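Local coordinates for protein glycoside hydrolase family 31 (Trueperella pyogenes, PDB 5I0F) that degrades cycloalternan, a cyclic glucan, probably by a retaining mechanism that passes through a covalent glycosyl-enzyme intermediate, at residues T626-A631 against E700-G705; A582-I587 against D721-Y726; R43-V48 against E54-M59; Y108-T113 against T118-S123. One frame throughout, in Å; residues are numbered along the deposited sequence.

Interaction 1 (T626-A631 against E700-G705); sequences TRVREA and EDYWSG
V628 reaches out from its helix and touches two aromatic side chains, one with each of its methyl groups. CG2 comes in at the edge of the W703 indole, close to the ring plane, and lies 3.9 Å from W703 CZ3. The other branch, CG1, stands 4.4 Å from Y702 CE2 and meets the tyrosine ring obliquely. It is the torsion of the valine that divides the two methyls in this way: with chi1 at 172°, CG1 lies anti to the backbone N while CG2 sits beside it. The two aromatics also pack on each other, since Y702 CD2 lies 3.7 Å above the indole plane, over its centre. Behind them, D701 holds the turn that presents both rings. Its OD1 accepts from W703 N at 2.9 Å, an Asx turn, and from S704 N at 3.0 Å, an Asx motif, while OD2 forms a salt bridge with R716. The indole is fixed at its far side by a hydrogen bond from W703 NE1 to the carbonyl of I723. Set at the end of strand 698-701, this turn is one point where the C-terminal beta domain meets helix 617-646, an interdomain packing in a family 31 glycoside hydrolase.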
# COMPACT_ATOMS: atom_id res chain seq x y z
N THR A 626 -22.72 14.34 8.28
CA THR A 626 -22.62 14.76 6.88
C THR A 626 -22.93 16.26 6.75
O THR A 626 -22.29 16.93 5.94
CB THR A 626 -23.35 13.84 5.88
OG1 THR A 626 -22.89 12.49 6.04
CG2 THR A 626 -23.04 14.21 4.46
N ARG A 627 -23.84 16.80 7.57
CA ARG A 627 -24.01 18.25 7.66
C ARG A 627 -22.72 18.93 8.12
O ARG A 627 -22.34 19.96 7.58
CB ARG A 627 -25.17 18.67 8.61
CG ARG A 627 -26.56 18.61 8.02
CD ARG A 627 -27.63 19.19 8.96
NE ARG A 627 -27.74 18.47 10.26
CZ ARG A 627 -28.64 17.51 10.57
NH1 ARG A 627 -29.59 17.12 9.71
NH2 ARG A 627 -28.59 16.95 11.77
N VAL A 628 -22.05 18.35 9.13
CA VAL A 628 -20.78 18.87 9.60
C VAL A 628 -19.73 18.83 8.46
O VAL A 628 -19.01 19.84 8.21
CB VAL A 628 -20.28 18.11 10.86
CG1 VAL A 628 -18.87 18.53 11.23
CG2 VAL A 628 -21.23 18.38 12.05
N ARG A 629 -19.69 17.70 7.76
CA ARG A 629 -18.76 17.55 6.65
C ARG A 629 -18.99 18.64 5.58
O ARG A 629 -18.02 19.26 5.09
CB ARG A 629 -18.85 16.17 6.04
CG ARG A 629 -17.85 15.90 4.92
CD ARG A 629 -16.43 15.95 5.44
NE ARG A 629 -15.43 15.57 4.43
CZ ARG A 629 -14.14 15.39 4.67
NH1 ARG A 629 -13.64 15.49 5.89
NH2 ARG A 629 -13.32 15.07 3.67
N GLU A 630 -20.26 18.90 5.26
CA GLU A 630 -20.58 19.92 4.27
C GLU A 630 -20.12 21.29 4.74
O GLU A 630 -19.50 22.02 3.97
CB GLU A 630 -22.09 19.93 3.93
CG GLU A 630 -22.55 18.67 3.19
CD GLU A 630 -21.95 18.56 1.80
OE1 GLU A 630 -22.43 19.29 0.91
OE2 GLU A 630 -21.01 17.75 1.58
N ALA A 631 -20.39 21.62 6.01
CA ALA A 631 -19.93 22.88 6.61
C ALA A 631 -18.40 23.03 6.65
O ALA A 631 -17.89 24.16 6.62
CB ALA A 631 -20.48 23.04 8.03
N GLU A 700 -11.17 26.77 21.61
CA GLU A 700 -12.62 26.84 21.66
C GLU A 700 -13.20 25.45 21.32
O GLU A 700 -12.80 24.86 20.33
CB GLU A 700 -13.12 27.90 20.66
CG GLU A 700 -14.64 28.04 20.54
CD GLU A 700 -15.13 29.29 19.76
OE1 GLU A 700 -14.31 30.15 19.36
OE2 GLU A 700 -16.37 29.40 19.56
N ASP A 701 -14.13 24.96 22.15
CA ASP A 701 -14.87 23.72 21.85
C ASP A 701 -15.69 23.92 20.59
O ASP A 701 -16.43 24.90 20.47
CB ASP A 701 -15.78 23.30 23.01
CG ASP A 701 -16.32 21.89 22.84
OD1 ASP A 701 -17.37 21.70 22.19
OD2 ASP A 701 -15.71 20.95 23.39
N TYR A 702 -15.54 23.00 19.64
CA TYR A 702 -16.20 23.12 18.35
C TYR A 702 -17.73 23.10 18.45
O TYR A 702 -18.42 23.71 17.62
CB TYR A 702 -15.75 21.96 17.48
CG TYR A 702 -16.11 22.07 16.03
CD1 TYR A 702 -15.32 22.81 15.16
CD2 TYR A 702 -17.23 21.40 15.51
CE1 TYR A 702 -15.62 22.89 13.82
CE2 TYR A 702 -17.54 21.49 14.16
CZ TYR A 702 -16.71 22.23 13.33
OH TYR A 702 -16.98 22.34 11.99
N TRP A 703 -18.23 22.39 19.46
CA TRP A 703 -19.65 22.09 19.59
C TRP A 703 -20.38 23.06 20.53
O TRP A 703 -21.50 23.45 20.25
CB TRP A 703 -19.85 20.65 20.07
CG TRP A 703 -19.02 19.66 19.32
CD1 TRP A 703 -17.87 19.06 19.73
CD2 TRP A 703 -19.26 19.20 17.99
NE1 TRP A 703 -17.38 18.23 18.75
CE2 TRP A 703 -18.22 18.31 17.66
CE3 TRP A 703 -20.27 19.44 17.05
CZ2 TRP A 703 -18.15 17.66 16.44
CZ3 TRP A 703 -20.20 18.79 15.83
CH2 TRP A 703 -19.14 17.91 15.54
N SER A 704 -19.72 23.45 21.62
CA SER A 704 -20.36 24.25 22.68
C SER A 704 -19.86 25.68 22.79
O SER A 704 -20.46 26.46 23.52
CB SER A 704 -20.13 23.58 24.03
OG SER A 704 -18.76 23.66 24.41
N GLY A 705 -18.75 26.02 22.12
CA GLY A 705 -18.12 27.33 22.26
C GLY A 705 -17.27 27.55 23.52
O GLY A 705 -16.63 28.58 23.64

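Interaction 2 (A582-I587 against D721-Y726); sequences ATFMPI and DIIPVY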
# COMPACT_ATOMS: atom_id res chain seq x y z
N ALA A 582 -14.01 10.15 10.70
CA ALA A 582 -13.83 10.28 9.27
C ALA A 582 -14.26 11.65 8.76
O ALA A 582 -13.71 12.14 7.76
CB ALA A 582 -14.58 9.16 8.53
N THR A 583 -15.22 12.26 9.44
CA THR A 583 -15.69 13.61 9.13
C THR A 583 -14.57 14.66 9.21
O THR A 583 -14.62 15.69 8.51
CB THR A 583 -16.88 13.97 10.07
OG1 THR A 583 -17.93 13.04 9.84
CG2 THR A 583 -17.44 15.37 9.84
N PHE A 584 -13.57 14.42 10.05
CA PHE A 584 -12.44 15.32 10.24
C PHE A 584 -11.12 14.74 9.71
O PHE A 584 -10.07 14.94 10.32
CB PHE A 584 -12.31 15.68 11.73
CG PHE A 584 -13.47 16.48 12.24
CD1 PHE A 584 -14.61 15.85 12.72
CD2 PHE A 584 -13.45 17.86 12.18
CE1 PHE A 584 -15.69 16.59 13.15
CE2 PHE A 584 -14.53 18.61 12.62
CZ PHE A 584 -15.66 17.97 13.11
N MET A 585 -11.19 14.05 8.57
CA MET A 585 -10.04 13.56 7.83
C MET A 585 -10.10 13.99 6.38
O MET A 585 -11.15 14.45 5.93
CB MET A 585 -9.95 12.03 7.95
CG MET A 585 -9.64 11.58 9.37
SD MET A 585 -9.75 9.79 9.66
CE MET A 585 -9.59 9.71 11.43
N PRO A 586 -8.97 13.87 5.64
CA PRO A 586 -8.95 14.48 4.29
C PRO A 586 -10.00 13.92 3.31
O PRO A 586 -10.75 14.70 2.73
CB PRO A 586 -7.51 14.23 3.81
CG PRO A 586 -6.72 14.08 5.08
CD PRO A 586 -7.64 13.37 6.03
N ILE A 587 -10.09 12.58 3.22
CA ILE A 587 -11.08 11.91 2.37
C ILE A 587 -11.97 11.06 3.25
O ILE A 587 -11.49 10.23 4.04
CB ILE A 587 -10.43 11.04 1.29
CG1 ILE A 587 -9.42 11.84 0.46
CG2 ILE A 587 -11.48 10.37 0.42
CD1 ILE A 587 -10.00 12.98 -0.33
N ASP A 721 -23.01 12.01 19.29
CA ASP A 721 -23.05 13.24 18.50
C ASP A 721 -21.87 14.19 18.71
O ASP A 721 -21.83 15.26 18.12
CB ASP A 721 -24.38 14.00 18.69
CG ASP A 721 -24.69 14.30 20.13
OD1 ASP A 721 -24.01 13.83 21.06
OD2 ASP A 721 -25.68 15.00 20.35
N ILE A 722 -20.89 13.79 19.54
CA ILE A 722 -19.65 14.56 19.77
C ILE A 722 -18.42 13.73 19.39
O ILE A 722 -18.34 12.56 19.73
CB ILE A 722 -19.50 14.91 21.28
CG1 ILE A 722 -20.73 15.68 21.79
CG2 ILE A 722 -18.20 15.65 21.58
CD1 ILE A 722 -20.91 17.06 21.20
N ILE A 723 -17.48 14.37 18.70
CA ILE A 723 -16.09 13.93 18.65
C ILE A 723 -15.29 15.15 19.15
O ILE A 723 -15.53 16.25 18.67
CB ILE A 723 -15.62 13.46 17.25
CG1 ILE A 723 -14.09 13.21 17.26
CG2 ILE A 723 -16.01 14.42 16.14
CD1 ILE A 723 -13.52 12.71 15.95
N PRO A 724 -14.35 14.96 20.10
CA PRO A 724 -13.62 16.11 20.62
C PRO A 724 -12.82 16.84 19.53
O PRO A 724 -11.97 16.25 18.85
CB PRO A 724 -12.72 15.52 21.70
CG PRO A 724 -13.43 14.29 22.14
CD PRO A 724 -14.07 13.75 20.90
N VAL A 725 -13.14 18.12 19.37
CA VAL A 725 -12.55 18.96 18.35
C VAL A 725 -12.42 20.33 18.98
O VAL A 725 -13.41 20.86 19.52
CB VAL A 725 -13.44 19.07 17.08
CG1 VAL A 725 -12.90 20.15 16.13
CG2 VAL A 725 -13.52 17.72 16.36
N TYR A 726 -11.21 20.90 18.91
CA TYR A 726 -10.92 22.21 19.50
C TYR A 726 -10.37 23.14 18.43
O TYR A 726 -9.54 22.72 17.63
CB TYR A 726 -9.93 22.05 20.65
CG TYR A 726 -10.47 21.18 21.76
CD1 TYR A 726 -10.33 19.80 21.71
CD2 TYR A 726 -11.17 21.73 22.85
CE1 TYR A 726 -10.82 18.99 22.72
CE2 TYR A 726 -11.67 20.92 23.88
CZ TYR A 726 -11.50 19.55 23.81
OH TYR A 726 -11.99 18.71 24.78
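F584 projects its ring toward I723 and V725 across the seam between the TIM-barrel domain and the C-terminal beta domain of this family 31 enzyme. The phenylalanine follows helix 572-583, just ahead of barrel strand 587-590, whereas the two aliphatic residues lie at the approach to strand 725-728 and at its start. No hydrogen bond links the segments, so shape carries the contact. The valine addresses the ring face-on: CG2 sits 3.9 Å from the centroid of the F584 ring and only 9° off its normal, a CH-pi contact made almost squarely over the centre. V725 chi1 of 171° turns CG1 anti to the backbone N and leaves CG2 as the methyl that meets the face. V725 CG1 hangs over the same side but beyond the rim, 4.2 Å from F584 CE2. I723 comes in differently. Its side chain and that of F584 slide past each other in opposite directions, and the branch methyl CG2, rather than the longer CG1 arm, does the touching, at an oblique angle to the ring. One ring thus packs against both aliphatic residues, and all three are buried.

Further apolar cover comes from V628 and L632 of helix 617-646, which also touch the phenylalanine. The backbone at the ring is held as well: the carbonyl of F584 accepts from Y671 OH. The closest approach between the segments is that of F584 CE1 to I723 CG2, 3.7 Å.

Interaction 3 (R43-V48 against E54-M59); sequences RMRCFV and EQVFDM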
# COMPACT_ATOMS: atom_id res chain seq x y z
N ARG A 43 14.49 -40.25 -3.04
CA ARG A 43 15.77 -39.72 -2.59
C ARG A 43 16.10 -38.45 -3.37
O ARG A 43 15.77 -38.33 -4.54
CB ARG A 43 16.85 -40.77 -2.82
CG ARG A 43 18.23 -40.45 -2.28
CD ARG A 43 19.21 -41.60 -2.55
NE ARG A 43 19.57 -41.70 -3.98
CZ ARG A 43 19.81 -42.84 -4.66
NH1 ARG A 43 19.72 -44.05 -4.09
NH2 ARG A 43 20.13 -42.76 -5.96
N MET A 44 16.75 -37.51 -2.70
CA MET A 44 17.33 -36.34 -3.31
C MET A 44 18.65 -36.02 -2.63
O MET A 44 18.73 -36.00 -1.39
CB MET A 44 16.39 -35.15 -3.12
CG MET A 44 15.45 -34.91 -4.26
SD MET A 44 16.28 -33.88 -5.49
CE MET A 44 16.08 -32.30 -4.67
N ARG A 45 19.68 -35.75 -3.43
CA ARG A 45 20.98 -35.37 -2.91
C ARG A 45 21.47 -34.10 -3.55
O ARG A 45 21.19 -33.82 -4.71
CB ARG A 45 21.99 -36.51 -3.11
CG ARG A 45 21.58 -37.75 -2.32
CD ARG A 45 22.55 -38.91 -2.38
NE ARG A 45 22.90 -39.28 -3.75
CZ ARG A 45 23.24 -40.50 -4.16
NH1 ARG A 45 23.54 -40.67 -5.45
NH2 ARG A 45 23.27 -41.55 -3.33
N CYS A 46 22.17 -33.30 -2.75
CA CYS A 46 22.82 -32.08 -3.23
C CYS A 46 24.33 -32.33 -3.27
O CYS A 46 24.94 -32.63 -2.23
CB CYS A 46 22.51 -30.92 -2.28
SG CYS A 46 23.21 -29.35 -2.85
N PHE A 47 24.91 -32.19 -4.45
CA PHE A 47 26.36 -32.31 -4.63
C PHE A 47 26.98 -30.92 -4.68
O PHE A 47 26.61 -30.12 -5.56
CB PHE A 47 26.67 -33.02 -5.95
CG PHE A 47 26.30 -34.47 -5.96
CD1 PHE A 47 24.99 -34.86 -6.20
CD2 PHE A 47 27.26 -35.46 -5.74
CE1 PHE A 47 24.64 -36.20 -6.22
CE2 PHE A 47 26.91 -36.81 -5.76
CZ PHE A 47 25.60 -37.18 -6.00
N VAL A 48 27.88 -30.61 -3.74
CA VAL A 48 28.54 -29.30 -3.68
C VAL A 48 30.01 -29.50 -4.02
O VAL A 48 30.72 -30.21 -3.32
CB VAL A 48 28.39 -28.64 -2.29
CG1 VAL A 48 28.95 -27.22 -2.31
CG2 VAL A 48 26.94 -28.61 -1.83
N GLU A 54 34.85 -32.14 -2.57
CA GLU A 54 33.48 -32.32 -3.04
C GLU A 54 32.71 -32.94 -1.89
O GLU A 54 33.24 -33.78 -1.17
CB GLU A 54 33.41 -33.18 -4.32
CG GLU A 54 33.99 -34.60 -4.23
CD GLU A 54 35.52 -34.69 -4.38
OE1 GLU A 54 36.22 -33.66 -4.27
OE2 GLU A 54 36.03 -35.82 -4.60
N GLN A 55 31.47 -32.50 -1.69
CA GLN A 55 30.63 -33.06 -0.63
C GLN A 55 29.23 -33.30 -1.14
O GLN A 55 28.72 -32.52 -1.94
CB GLN A 55 30.60 -32.14 0.59
CG GLN A 55 30.08 -32.83 1.85
CD GLN A 55 29.99 -31.91 3.05
OE1 GLN A 55 30.44 -30.76 3.00
NE2 GLN A 55 29.40 -32.40 4.13
N VAL A 56 28.62 -34.38 -0.65
CA VAL A 56 27.29 -34.82 -1.04
C VAL A 56 26.42 -34.76 0.21
O VAL A 56 26.81 -35.28 1.25
CB VAL A 56 27.31 -36.26 -1.59
CG1 VAL A 56 25.96 -36.62 -2.22
CG2 VAL A 56 28.46 -36.45 -2.57
N PHE A 57 25.27 -34.12 0.11
CA PHE A 57 24.31 -34.05 1.21
C PHE A 57 23.08 -34.87 0.86
O PHE A 57 22.55 -34.77 -0.25
CB PHE A 57 23.92 -32.59 1.47
CG PHE A 57 25.07 -31.71 1.86
CD1 PHE A 57 25.85 -31.09 0.90
CD2 PHE A 57 25.36 -31.48 3.20
CE1 PHE A 57 26.92 -30.28 1.26
CE2 PHE A 57 26.43 -30.67 3.57
CZ PHE A 57 27.21 -30.07 2.60
N ASP A 58 22.63 -35.70 1.80
CA ASP A 58 21.36 -36.43 1.67
C ASP A 58 20.26 -35.53 2.16
O ASP A 58 20.16 -35.24 3.35
CB ASP A 58 21.35 -37.71 2.52
CG ASP A 58 22.17 -38.82 1.91
OD1 ASP A 58 21.95 -39.15 0.71
OD2 ASP A 58 23.00 -39.38 2.64
N MET A 59 19.41 -35.10 1.25
CA MET A 59 18.34 -34.17 1.58
C MET A 59 17.17 -34.92 2.22
O MET A 59 17.00 -36.13 2.03
CB MET A 59 17.91 -33.41 0.33
CG MET A 59 19.05 -32.64 -0.33
SD MET A 59 18.58 -31.81 -1.85
CE MET A 59 17.72 -30.36 -1.21
O HOH W 1 17.30 -38.28 0.22
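R45 runs beside the D58 side chain, the two pointing the same way from a non-hydrogen-bonded pair of the antiparallel ladder. Its CB starts 3.4 Å from F57 O and also touches V56 CG1. R45 CG leaves beside the backbone N (chi1 -64°) and comes 3.4 Å from D58 OD1. R45 CD draws closer to D58 OD1, at 3.2 Å. A bend at chi3 swings the chain, and R45 NE ends 4.6 Å from D58 OD1, beyond a salt bridge. At the tip, NH1 pairs with E110 of the adjoining strand, while the guanidinium has R43 NE over one face. Next along the same side of the sheet, V56 CG1 lies over the F47 ring, 3.9 Å from its centroid, in a CH-pi contact. On the other side M44 CE meets M59 SD at 3.8 Å, and V48 CG2 meets the edge of the F57 ring. Five backbone bonds tie this hairpin of strands 41-49 and 54-62 in the N-terminal beta domain, and a water joins M44 N to M59 O. The carboxylate of D58 thus meets the methylenes of R45 rather than its charged end, which suggests a modest attraction, with the directed ion pair going to E110.

Interaction 4 (Y108-T113 against T118-S123); sequences YFEALT and TETSES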
# COMPACT_ATOMS: atom_id res chain seq x y z
N TYR A 108 24.65 -28.95 -7.58
CA TYR A 108 23.55 -29.49 -8.36
C TYR A 108 22.82 -30.54 -7.55
O TYR A 108 23.31 -31.00 -6.52
CB TYR A 108 24.05 -30.04 -9.70
CG TYR A 108 24.89 -31.31 -9.63
CD1 TYR A 108 24.29 -32.56 -9.69
CD2 TYR A 108 26.29 -31.25 -9.55
CE1 TYR A 108 25.05 -33.73 -9.64
CE2 TYR A 108 27.06 -32.41 -9.50
CZ TYR A 108 26.42 -33.64 -9.54
OH TYR A 108 27.15 -34.79 -9.48
N PHE A 109 21.64 -30.92 -8.03
CA PHE A 109 20.78 -31.87 -7.34
C PHE A 109 20.59 -33.12 -8.18
O PHE A 109 20.58 -33.04 -9.40
CB PHE A 109 19.43 -31.24 -7.06
CG PHE A 109 19.53 -29.99 -6.24
CD1 PHE A 109 19.58 -30.05 -4.84
CD2 PHE A 109 19.58 -28.75 -6.85
CE1 PHE A 109 19.67 -28.89 -4.09
CE2 PHE A 109 19.69 -27.59 -6.10
CZ PHE A 109 19.73 -27.66 -4.72
N GLU A 110 20.40 -34.24 -7.50
CA GLU A 110 20.12 -35.50 -8.13
C GLU A 110 19.00 -36.21 -7.37
O GLU A 110 19.11 -36.42 -6.16
CB GLU A 110 21.39 -36.33 -8.15
CG GLU A 110 21.41 -37.45 -9.15
CD GLU A 110 22.62 -38.33 -8.97
OE1 GLU A 110 23.62 -38.10 -9.66
OE2 GLU A 110 22.57 -39.22 -8.09
N ALA A 111 17.93 -36.57 -8.07
CA ALA A 111 16.78 -37.25 -7.46
C ALA A 111 16.60 -38.64 -8.05
O ALA A 111 16.94 -38.86 -9.21
CB ALA A 111 15.52 -36.44 -7.69
N LEU A 112 16.04 -39.55 -7.25
CA LEU A 112 15.59 -40.85 -7.73
C LEU A 112 14.06 -40.89 -7.61
O LEU A 112 13.50 -40.77 -6.50
CB LEU A 112 16.23 -41.99 -6.94
CG LEU A 112 15.99 -43.40 -7.46
CD1 LEU A 112 16.66 -43.61 -8.82
CD2 LEU A 112 16.51 -44.42 -6.46
N THR A 113 13.38 -41.04 -8.76
CA THR A 113 11.93 -41.05 -8.79
C THR A 113 11.46 -42.37 -8.27
O THR A 113 12.22 -43.34 -8.26
CB THR A 113 11.38 -40.82 -10.21
OG1 THR A 113 11.63 -41.96 -11.03
CG2 THR A 113 12.01 -39.55 -10.84
N THR A 118 16.66 -41.45 -12.64
CA THR A 118 17.56 -40.47 -12.06
C THR A 118 17.33 -39.15 -12.78
O THR A 118 17.40 -39.10 -14.00
CB THR A 118 19.02 -40.91 -12.18
OG1 THR A 118 19.19 -42.12 -11.45
CG2 THR A 118 19.97 -39.86 -11.62
N GLU A 119 16.99 -38.12 -12.01
CA GLU A 119 16.90 -36.76 -12.54
C GLU A 119 18.03 -35.93 -11.96
O GLU A 119 18.37 -36.08 -10.79
CB GLU A 119 15.54 -36.15 -12.23
CG GLU A 119 14.45 -36.70 -13.14
CD GLU A 119 13.09 -36.04 -12.94
OE1 GLU A 119 12.26 -36.16 -13.86
OE2 GLU A 119 12.84 -35.42 -11.88
N THR A 120 18.58 -35.06 -12.79
CA THR A 120 19.70 -34.22 -12.42
C THR A 120 19.41 -32.78 -12.83
O THR A 120 18.98 -32.54 -13.96
CB THR A 120 21.01 -34.70 -13.08
OG1 THR A 120 21.22 -36.08 -12.78
CG2 THR A 120 22.19 -33.91 -12.54
N SER A 121 19.63 -31.84 -11.93
CA SER A 121 19.42 -30.43 -12.23
C SER A 121 20.58 -29.84 -13.01
O SER A 121 21.61 -30.49 -13.20
CB SER A 121 19.24 -29.64 -10.92
OG SER A 121 20.46 -29.51 -10.20
N GLU A 122 20.41 -28.61 -13.46
CA GLU A 122 21.53 -27.78 -13.91
C GLU A 122 22.50 -27.51 -12.75
O GLU A 122 22.20 -27.76 -11.56
CB GLU A 122 21.06 -26.45 -14.55
CG GLU A 122 19.94 -25.72 -13.80
CD GLU A 122 19.85 -24.20 -14.03
OE1 GLU A 122 20.89 -23.50 -14.01
OE2 GLU A 122 18.71 -23.70 -14.19
N SER A 123 23.66 -27.00 -13.11
CA SER A 123 24.63 -26.53 -12.13
C SER A 123 24.32 -25.09 -11.70
O SER A 123 23.96 -24.26 -12.53
CB SER A 123 26.01 -26.60 -12.75
OG SER A 123 26.94 -26.17 -11.80
O HOH W 2 23.55 -37.25 -12.27
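S121 OG accepts the backbone N-H of F109 at 2.8 Å, with an angle of 164° at the hydrogen, taking the place that a carbonyl would fill in a regular ladder. S121 OG lies at the edge of the F109 ring, near its plane, 3.5 Å from F109 CD2. A chi1 of 72° puts OG between the backbone N and the carbonyl carbon of its own residue, whence it also donates to E122 O. This is the tight side of the hairpin formed by strands 105-113 and 118-126. The F109 ring, packed against C46 of strand 41-49 and A35 of strand 31-37, is buried there, and A111 N bonds E119 O at 2.8 Å. The opposite face is looser and wetter. There T118 CG2 rests against E110 CG at 3.7 Å, and T120 CG2 meets the Y108 ring obliquely, 3.8 Å from Y108 CD1. One water bridges E110 OE1 and T120 OG1, 2.7 Å from each. A hydroxyl that both accepts and donates at S121 is consistent with the strand leaving regular pairing while F109 N keeps a partner, whereas at the E110 and T120 edge water completes the polar contact.

In the fold
The four contacts form two clusters on opposite sides of the chain's centre. Interactions 1 and 2, whose centres are 8 Å apart, continue one interdomain seam: V628 CG1 packs on T583 CG2 at 3.7 Å, and R629 NH1 probably bonds M585 O at 2.7 Å. Interactions 3 and 4, with centres 10 Å apart, are neighbouring hairpins of one antiparallel sheet, joined where F47 N probably bonds Y108 O at 2.9 Å. The clusters do not touch; interactions 2 and 4 remain about 48 Å apart at their nearest atoms. A calcium ion lies about 5 Å from the T118 side chain. The glycan pocket includes E593, just beyond barrel strand 587-590, which interaction 2 adjoins.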